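Local atomic coordinates of nicotinamide-nucleotide adenylyltransferase NadR family / Ribosylnicotinamide kinase (Lactococcus lactis subsp. cremoris, PDB entry 6GYE), a protein that binds nicotinamide riboside and probably phosphorylates it as a ribosylnicotinamide kinase, and probably adenylylates the resulting nucleotide toward NAD+. Residues Leu117-Val123 against Asn141-Ile147; Asp223-Leu227 against His313-Glu317; Val267-Leu271 against Glu322-Leu327. All coordinates share one frame; numbering follows the deposited sequence.

Contact 1 (Leu117-Val123 against Asn141-Ile147); sequences LSVTFYV and NQYAVEI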
# COMPACT_ATOMS: atom_id res chain seq x y z
N LEU A 117 27.86 -0.30 27.89
CA LEU A 117 27.81 -0.31 26.44
C LEU A 117 28.72 0.76 25.86
O LEU A 117 29.06 1.75 26.52
CB LEU A 117 26.40 -0.05 25.94
CG LEU A 117 25.27 -0.93 26.46
CD1 LEU A 117 24.00 -0.44 25.80
CD2 LEU A 117 25.54 -2.40 26.15
N SER A 118 29.09 0.55 24.61
CA SER A 118 29.69 1.58 23.77
C SER A 118 28.67 1.86 22.67
O SER A 118 28.47 1.03 21.78
CB SER A 118 31.04 1.14 23.20
OG SER A 118 31.60 2.16 22.39
N VAL A 119 28.00 3.00 22.76
CA VAL A 119 26.90 3.35 21.88
C VAL A 119 27.33 4.45 20.92
O VAL A 119 27.99 5.42 21.33
CB VAL A 119 25.67 3.79 22.70
CG1 VAL A 119 24.57 4.25 21.76
CG2 VAL A 119 25.18 2.65 23.55
N THR A 120 26.96 4.30 19.65
CA THR A 120 27.21 5.29 18.61
C THR A 120 25.88 5.72 17.99
O THR A 120 25.12 4.87 17.49
CB THR A 120 28.15 4.74 17.54
OG1 THR A 120 29.36 4.30 18.15
CG2 THR A 120 28.48 5.81 16.50
N PHE A 121 25.60 7.02 18.01
CA PHE A 121 24.46 7.60 17.32
C PHE A 121 24.84 8.00 15.90
O PHE A 121 25.80 8.76 15.70
CB PHE A 121 23.96 8.83 18.08
CG PHE A 121 23.30 8.52 19.41
CD1 PHE A 121 21.99 8.09 19.46
CD2 PHE A 121 24.00 8.69 20.59
CE1 PHE A 121 21.39 7.81 20.67
CE2 PHE A 121 23.40 8.41 21.82
CZ PHE A 121 22.11 7.98 21.86
N TYR A 122 24.10 7.52 14.90
CA TYR A 122 24.28 7.95 13.51
C TYR A 122 23.24 9.02 13.22
O TYR A 122 22.04 8.74 13.15
CB TYR A 122 24.17 6.76 12.55
CG TYR A 122 25.23 5.70 12.86
CD1 TYR A 122 26.51 5.77 12.31
CD2 TYR A 122 24.96 4.68 13.77
CE1 TYR A 122 27.49 4.83 12.63
CE2 TYR A 122 25.93 3.73 14.10
CZ TYR A 122 27.19 3.81 13.52
OH TYR A 122 28.15 2.87 13.86
N VAL A 123 23.71 10.26 13.04
CA VAL A 123 22.88 11.46 13.03
C VAL A 123 23.12 12.24 11.75
O VAL A 123 24.27 12.39 11.32
CB VAL A 123 23.19 12.34 14.27
CG1 VAL A 123 22.54 13.70 14.15
CG2 VAL A 123 22.70 11.64 15.52
N ASN A 141 27.33 3.90 30.41
CA ASN A 141 27.64 3.71 29.00
C ASN A 141 28.61 4.76 28.47
O ASN A 141 28.71 5.88 28.99
CB ASN A 141 26.38 3.76 28.14
CG ASN A 141 25.49 2.57 28.35
OD1 ASN A 141 25.95 1.48 28.70
ND2 ASN A 141 24.20 2.78 28.14
N GLN A 142 29.31 4.39 27.41
CA GLN A 142 30.14 5.29 26.62
C GLN A 142 29.38 5.67 25.35
O GLN A 142 28.90 4.79 24.62
CB GLN A 142 31.47 4.62 26.27
CG GLN A 142 32.51 5.56 25.65
CD GLN A 142 33.67 4.82 25.00
OE1 GLN A 142 33.48 3.80 24.32
NE2 GLN A 142 34.89 5.30 25.24
N TYR A 143 29.23 6.97 25.13
CA TYR A 143 28.45 7.50 24.03
C TYR A 143 29.30 8.29 23.06
O TYR A 143 30.19 9.04 23.46
CB TYR A 143 27.33 8.40 24.53
CG TYR A 143 26.26 7.64 25.25
CD1 TYR A 143 25.34 6.88 24.53
CD2 TYR A 143 26.17 7.67 26.64
CE1 TYR A 143 24.35 6.17 25.17
CE2 TYR A 143 25.18 6.96 27.30
CZ TYR A 143 24.27 6.21 26.55
OH TYR A 143 23.27 5.49 27.17
N ALA A 144 28.99 8.13 21.78
CA ALA A 144 29.59 8.93 20.72
C ALA A 144 28.50 9.24 19.71
O ALA A 144 27.58 8.44 19.50
CB ALA A 144 30.78 8.21 20.06
N VAL A 145 28.60 10.40 19.09
CA VAL A 145 27.70 10.82 18.04
C VAL A 145 28.53 10.93 16.78
O VAL A 145 29.62 11.52 16.80
CB VAL A 145 27.00 12.16 18.37
CG1 VAL A 145 26.32 12.72 17.15
CG2 VAL A 145 25.99 11.95 19.47
N GLU A 146 28.04 10.34 15.71
CA GLU A 146 28.73 10.31 14.43
C GLU A 146 27.81 10.89 13.37
O GLU A 146 26.67 10.43 13.20
CB GLU A 146 29.08 8.85 14.09
CG GLU A 146 29.65 8.56 12.72
CD GLU A 146 30.23 7.15 12.62
OE1 GLU A 146 30.69 6.61 13.66
OE2 GLU A 146 30.24 6.58 11.49
N ILE A 147 28.30 11.88 12.64
CA ILE A 147 27.51 12.53 11.61
C ILE A 147 27.60 11.70 10.35
O ILE A 147 28.70 11.35 9.90
CB ILE A 147 28.01 13.97 11.38
CG1 ILE A 147 27.78 14.82 12.63
CG2 ILE A 147 27.40 14.57 10.11
CD1 ILE A 147 28.85 15.79 12.87

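Contact 2 (Asp223-Leu227 against His313-Glu317); sequences DDDEL and HMEWE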
# COMPACT_ATOMS: atom_id res chain seq x y z
N ASP A 223 -25.17 -21.94 -11.55
CA ASP A 223 -25.49 -20.87 -12.50
C ASP A 223 -25.88 -19.59 -11.76
O ASP A 223 -26.24 -19.62 -10.58
CB ASP A 223 -26.65 -21.28 -13.42
CG ASP A 223 -26.24 -22.23 -14.52
OD1 ASP A 223 -25.15 -22.05 -15.10
OD2 ASP A 223 -27.03 -23.16 -14.82
N ASP A 224 -25.88 -18.47 -12.50
CA ASP A 224 -26.31 -17.19 -11.94
C ASP A 224 -27.66 -17.30 -11.25
O ASP A 224 -27.83 -16.83 -10.12
CB ASP A 224 -26.41 -16.13 -13.04
CG ASP A 224 -25.09 -15.81 -13.68
OD1 ASP A 224 -24.05 -15.91 -13.01
OD2 ASP A 224 -25.10 -15.47 -14.88
N ASP A 225 -28.63 -17.92 -11.91
CA ASP A 225 -29.95 -17.95 -11.30
C ASP A 225 -30.05 -18.88 -10.11
O ASP A 225 -31.14 -18.99 -9.54
CB ASP A 225 -31.03 -18.33 -12.32
CG ASP A 225 -30.73 -19.59 -13.06
OD1 ASP A 225 -29.67 -20.21 -12.77
OD2 ASP A 225 -31.55 -19.98 -13.92
N GLU A 226 -28.97 -19.56 -9.71
CA GLU A 226 -28.98 -20.40 -8.52
C GLU A 226 -28.26 -19.73 -7.35
O GLU A 226 -28.22 -20.30 -6.25
CB GLU A 226 -28.35 -21.76 -8.83
CG GLU A 226 -29.11 -22.54 -9.91
CD GLU A 226 -28.39 -23.83 -10.37
OE1 GLU A 226 -27.16 -23.77 -10.61
OE2 GLU A 226 -29.06 -24.87 -10.55
N LEU A 227 -27.70 -18.54 -7.56
CA LEU A 227 -26.98 -17.85 -6.50
C LEU A 227 -27.93 -17.39 -5.39
O LEU A 227 -29.03 -16.92 -5.67
CB LEU A 227 -26.23 -16.66 -7.07
CG LEU A 227 -25.17 -16.99 -8.13
CD1 LEU A 227 -24.54 -15.70 -8.66
CD2 LEU A 227 -24.12 -17.90 -7.57
N HIS A 313 -21.93 -16.30 -18.33
CA HIS A 313 -22.94 -15.93 -17.34
C HIS A 313 -24.28 -15.82 -18.06
O HIS A 313 -24.56 -14.80 -18.70
CB HIS A 313 -22.63 -14.60 -16.66
CG HIS A 313 -21.47 -14.62 -15.70
ND1 HIS A 313 -21.61 -14.97 -14.38
CD2 HIS A 313 -20.18 -14.23 -15.86
CE1 HIS A 313 -20.44 -14.84 -13.77
NE2 HIS A 313 -19.56 -14.39 -14.64
N MET A 314 -25.11 -16.87 -17.99
CA MET A 314 -26.28 -16.92 -18.86
C MET A 314 -27.36 -15.92 -18.41
O MET A 314 -27.96 -15.24 -19.25
CB MET A 314 -26.84 -18.34 -18.92
CG MET A 314 -27.41 -18.75 -20.30
SD MET A 314 -26.23 -18.79 -21.67
CE MET A 314 -27.04 -17.70 -22.85
N GLU A 315 -27.61 -15.82 -17.10
CA GLU A 315 -28.63 -14.89 -16.62
C GLU A 315 -28.11 -13.46 -16.52
O GLU A 315 -28.88 -12.51 -16.75
CB GLU A 315 -29.15 -15.33 -15.25
CG GLU A 315 -30.26 -14.43 -14.70
CD GLU A 315 -30.23 -14.32 -13.18
OE1 GLU A 315 -29.30 -13.68 -12.65
OE2 GLU A 315 -31.14 -14.87 -12.53
N TRP A 316 -26.83 -13.27 -16.18
CA TRP A 316 -26.23 -11.94 -16.13
C TRP A 316 -26.08 -11.31 -17.52
O TRP A 316 -25.66 -10.15 -17.60
CB TRP A 316 -24.86 -12.00 -15.42
CG TRP A 316 -24.96 -12.24 -13.92
CD1 TRP A 316 -26.11 -12.40 -13.18
CD2 TRP A 316 -23.87 -12.33 -12.97
NE1 TRP A 316 -25.80 -12.58 -11.85
CE2 TRP A 316 -24.44 -12.55 -11.69
CE3 TRP A 316 -22.47 -12.25 -13.09
CZ2 TRP A 316 -23.66 -12.68 -10.54
CZ3 TRP A 316 -21.70 -12.39 -11.93
CH2 TRP A 316 -22.29 -12.60 -10.68
N GLU A 317 -26.36 -12.05 -18.59
CA GLU A 317 -26.20 -11.52 -19.94
C GLU A 317 -27.30 -10.51 -20.29
O GLU A 317 -27.03 -9.49 -20.93
CB GLU A 317 -26.19 -12.66 -20.96
CG GLU A 317 -24.80 -13.11 -21.39
CD GLU A 317 -24.83 -14.32 -22.30
OE1 GLU A 317 -23.88 -15.13 -22.24
OE2 GLU A 317 -25.81 -14.48 -23.06

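Contact 3 (Val267-Leu271 against Glu322-Leu327); sequences VYAKL and EFHEEL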
# COMPACT_ATOMS: atom_id res chain seq x y z
N VAL A 267 -23.81 -4.44 -7.42
CA VAL A 267 -24.82 -4.18 -8.43
C VAL A 267 -25.65 -5.43 -8.68
O VAL A 267 -26.89 -5.37 -8.70
CB VAL A 267 -24.15 -3.66 -9.72
CG1 VAL A 267 -25.18 -3.59 -10.83
CG2 VAL A 267 -23.50 -2.29 -9.48
N TYR A 268 -24.99 -6.58 -8.86
CA TYR A 268 -25.75 -7.82 -9.05
C TYR A 268 -26.65 -8.11 -7.86
O TYR A 268 -27.83 -8.44 -8.04
CB TYR A 268 -24.82 -8.99 -9.32
CG TYR A 268 -24.21 -8.98 -10.69
CD1 TYR A 268 -25.02 -8.97 -11.83
CD2 TYR A 268 -22.83 -8.97 -10.87
CE1 TYR A 268 -24.46 -8.95 -13.10
CE2 TYR A 268 -22.26 -8.97 -12.14
CZ TYR A 268 -23.08 -8.95 -13.25
OH TYR A 268 -22.52 -8.93 -14.51
N ALA A 269 -26.12 -7.96 -6.64
CA ALA A 269 -26.93 -8.22 -5.46
C ALA A 269 -28.16 -7.32 -5.42
O ALA A 269 -29.27 -7.80 -5.15
CB ALA A 269 -26.09 -8.02 -4.19
N LYS A 270 -27.99 -6.03 -5.73
CA LYS A 270 -29.12 -5.11 -5.70
C LYS A 270 -30.17 -5.51 -6.72
O LYS A 270 -31.37 -5.43 -6.44
CB LYS A 270 -28.64 -3.67 -5.95
CG LYS A 270 -29.72 -2.61 -5.81
CD LYS A 270 -30.26 -2.53 -4.38
CE LYS A 270 -31.07 -1.26 -4.13
NZ LYS A 270 -30.20 -0.14 -3.61
N LEU A 271 -29.74 -5.99 -7.89
CA LEU A 271 -30.68 -6.33 -8.95
C LEU A 271 -31.39 -7.65 -8.72
O LEU A 271 -32.54 -7.80 -9.14
CB LEU A 271 -29.97 -6.38 -10.30
CG LEU A 271 -29.54 -5.02 -10.85
CD1 LEU A 271 -28.94 -5.18 -12.23
CD2 LEU A 271 -30.76 -4.14 -10.90
N GLU A 322 -29.88 -2.30 -17.66
CA GLU A 322 -30.25 -2.33 -16.25
C GLU A 322 -29.00 -2.36 -15.36
O GLU A 322 -28.88 -1.57 -14.41
CB GLU A 322 -31.15 -3.54 -16.01
CG GLU A 322 -32.27 -3.38 -14.99
CD GLU A 322 -33.28 -4.54 -15.05
OE1 GLU A 322 -33.33 -5.36 -14.10
OE2 GLU A 322 -33.99 -4.66 -16.07
N PHE A 323 -28.06 -3.26 -15.66
CA PHE A 323 -26.82 -3.32 -14.88
C PHE A 323 -26.04 -2.01 -14.96
O PHE A 323 -25.49 -1.54 -13.97
CB PHE A 323 -25.95 -4.48 -15.38
CG PHE A 323 -24.60 -4.55 -14.73
CD1 PHE A 323 -23.53 -3.79 -15.21
CD2 PHE A 323 -24.38 -5.38 -13.64
CE1 PHE A 323 -22.28 -3.85 -14.61
CE2 PHE A 323 -23.14 -5.45 -13.04
CZ PHE A 323 -22.08 -4.68 -13.52
N HIS A 324 -25.93 -1.45 -16.16
CA HIS A 324 -25.11 -0.26 -16.33
C HIS A 324 -25.68 0.94 -15.58
O HIS A 324 -24.94 1.65 -14.89
CB HIS A 324 -24.96 0.05 -17.81
CG HIS A 324 -24.10 1.23 -18.09
ND1 HIS A 324 -22.72 1.15 -18.12
CD2 HIS A 324 -24.41 2.52 -18.35
CE1 HIS A 324 -22.22 2.35 -18.38
NE2 HIS A 324 -23.23 3.20 -18.53
N GLU A 325 -27.00 1.16 -15.66
CA GLU A 325 -27.60 2.26 -14.92
C GLU A 325 -27.40 2.10 -13.42
O GLU A 325 -27.12 3.07 -12.72
CB GLU A 325 -29.10 2.40 -15.23
CG GLU A 325 -29.45 2.66 -16.70
CD GLU A 325 -28.71 3.84 -17.32
OE1 GLU A 325 -28.33 4.79 -16.59
OE2 GLU A 325 -28.49 3.82 -18.55
N GLU A 326 -27.54 0.88 -12.91
CA GLU A 326 -27.37 0.69 -11.48
C GLU A 326 -25.91 0.87 -11.08
O GLU A 326 -25.62 1.45 -10.03
CB GLU A 326 -27.89 -0.69 -11.06
CG GLU A 326 -27.68 -1.00 -9.59
CD GLU A 326 -28.46 -0.08 -8.66
OE1 GLU A 326 -29.39 0.63 -9.12
OE2 GLU A 326 -28.13 -0.05 -7.45
N LEU A 327 -24.99 0.41 -11.93
CA LEU A 327 -23.57 0.60 -11.66
C LEU A 327 -23.23 2.08 -11.58
O LEU A 327 -22.56 2.53 -10.64
CB LEU A 327 -22.73 -0.08 -12.73
CG LEU A 327 -21.21 0.17 -12.69
CD1 LEU A 327 -20.55 -0.38 -11.43
CD2 LEU A 327 -20.53 -0.40 -13.92
O HOH W 1 -28.45 1.70 -5.13

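Contact 1 (Leu117-Val123 against Asn141-Ile147)
Leu117 and Asn141 lie side by side at the start of two parallel strands, 118-123 and 142-147, paired in register. Backbone N of Val119, Phe121 and Val123 bonds to O of Gln142, Ala144 and Glu146, whose N atoms bond back to O of Leu117, Val119 and Phe121. Asn141 OD1 accepts a hydrogen bond from Leu117 N at 2.7 Å, the donor tilted 32° from the carbonyl plane. Asn141 ND2 donates a nearly straight hydrogen bond to Tyr143 OH, 3.0 Å away; with both ends bonded the amide is held against turning. Asp139 also bonds that hydroxyl. An alanine at Asn141 would probably leave Leu117 N-H without this acceptor and the Tyr143 hydroxyl with one bond fewer.

Tyr143 runs alongside Val119, CD1 being 3.6 Å from Val119 CB, while Phe121 slants across to bring CE2 within 3.7 Å of Tyr143 CD1. On the other face, Glu146 holds CG anti to its own N (chi1 172°) and stays extended, laying OE2 at the Tyr122 ring edge, 3.5 Å from CE1.

In this beta-alpha-beta unit, helix 126-133 packs on Phe121, Val123 and Val145, helix 95-110 on Phe121 and Tyr143, and strand 15-21 hydrogen-bonds the far edge of strand 118-123.

Contact 2 (Asp223-Leu227 against His313-Glu317)
Asp224 and His313 form a histidine-carboxylate hydrogen bond that ties two loops of the P-loop NTPase-type domain together: the one between helices 212-220 and 229-247, and the one leading into helix 320-333. Within the first, residues 224-226 make a short 3-10 turn.

Two hydrogen bonds cross the contact, one to each carboxylate oxygen of Asp224. His313 ND1 donates to OD1 over 3.0 Å, reaching the syn lone pair in a nearly straight line of 176°. Imidazole and carboxylate are nearly coplanar, 9° apart, and OD1 lies in the plane of the imidazole. OD2 instead accepts a hydrogen bond from Trp316 N at 3.1 Å from above the carboxylate plane, so the two bonds use different directions and restrict rotation of the group. At its other nitrogen, NE2, His313 has a weak hydrogen bond to Glu211. Glu217 places a further carboxylate close to Asp224 OD1.

Stacking adds to this polar grip. The Asp224 carboxylate lies flat over the Trp316 indole, the planes 8° apart, and its CB makes a CH-pi contact 4.0 Å from the centroid of the five-membered ring. Tyr268 also stacks with this indole.

Apolar contact is slighter. With its CG anti to the carbonyl carbon, Leu227 reaches toward the benzo part of the indole; the two side chains cross at about a right angle, and Leu227 CD1 stands 3.7 Å from Trp316 CZ2.

Contact 3 (Val267-Leu271 against Glu322-Leu327)
Val267 fits against helix 320-333 through both of its methyl groups, which reach different residues. With CG1 anti to the backbone N, that methyl meets the Phe323 ring, 3.4 Å from CD2, and also lies near Glu326 CG; CG2 approaches the backbone of Leu327, 3.6 Å from its CA.

Phe323 also holds its CG anti to the backbone N (chi1 174°), which carries the ring across to helix 262-272. Phe323 CE2 stands over one face of the Tyr268 ring, offset toward the rim and 3.5 Å from Tyr268 CZ. The ring planes are 41° apart, an oblique pairing. Leu271 comes in beside the root of the same phenylalanine, its CD1 3.9 Å from Phe323 CA.

The polar contact is between Lys270, which is exposed, and Glu326, which is buried; their chains cross at about a right angle. Both bend at chi2, and the aliphatic CG of Lys270 touches Glu326 OE2. NZ is 4.4 Å from OE2, beyond a salt bridge, but a water bridges the gap, accepting from NZ at 3.0 Å and donating to OE2 at 2.9 Å. Arg329 forms a salt bridge to Glu326 OE1, and Gln330 NE2 donates to OE2.

The short helical segments cross at 113° with axes 9.8 Å apart, a steep helix-helix packing in a P-loop NTPase-type domain, where Phe323 touches Ser188 in the probable Walker A loop.

How the contacts relate
Contacts 2 and 3 share one domain, their centres 14 Å apart, and their segments alternate along the chain. They touch directly: Trp316 CE3 of contact 2 lies 3.4 Å from Tyr268 CZ of contact 3. Tyr268 is thus placed between Trp316 and Phe323, connecting the loop pairing to the helix packing. The His313 side chain is about 5 Å from a sulfate, probably from the crystallisation medium, that sits on the probable phosphate-binding loop, whereas the Leu327 side chain is about 13 Å from nicotinamide riboside. Contact 1 belongs to the separate five-stranded parallel sheet, across the chain's centre, with nearest atoms about 55 Å from contact 2 and about 50 Å from contact 3.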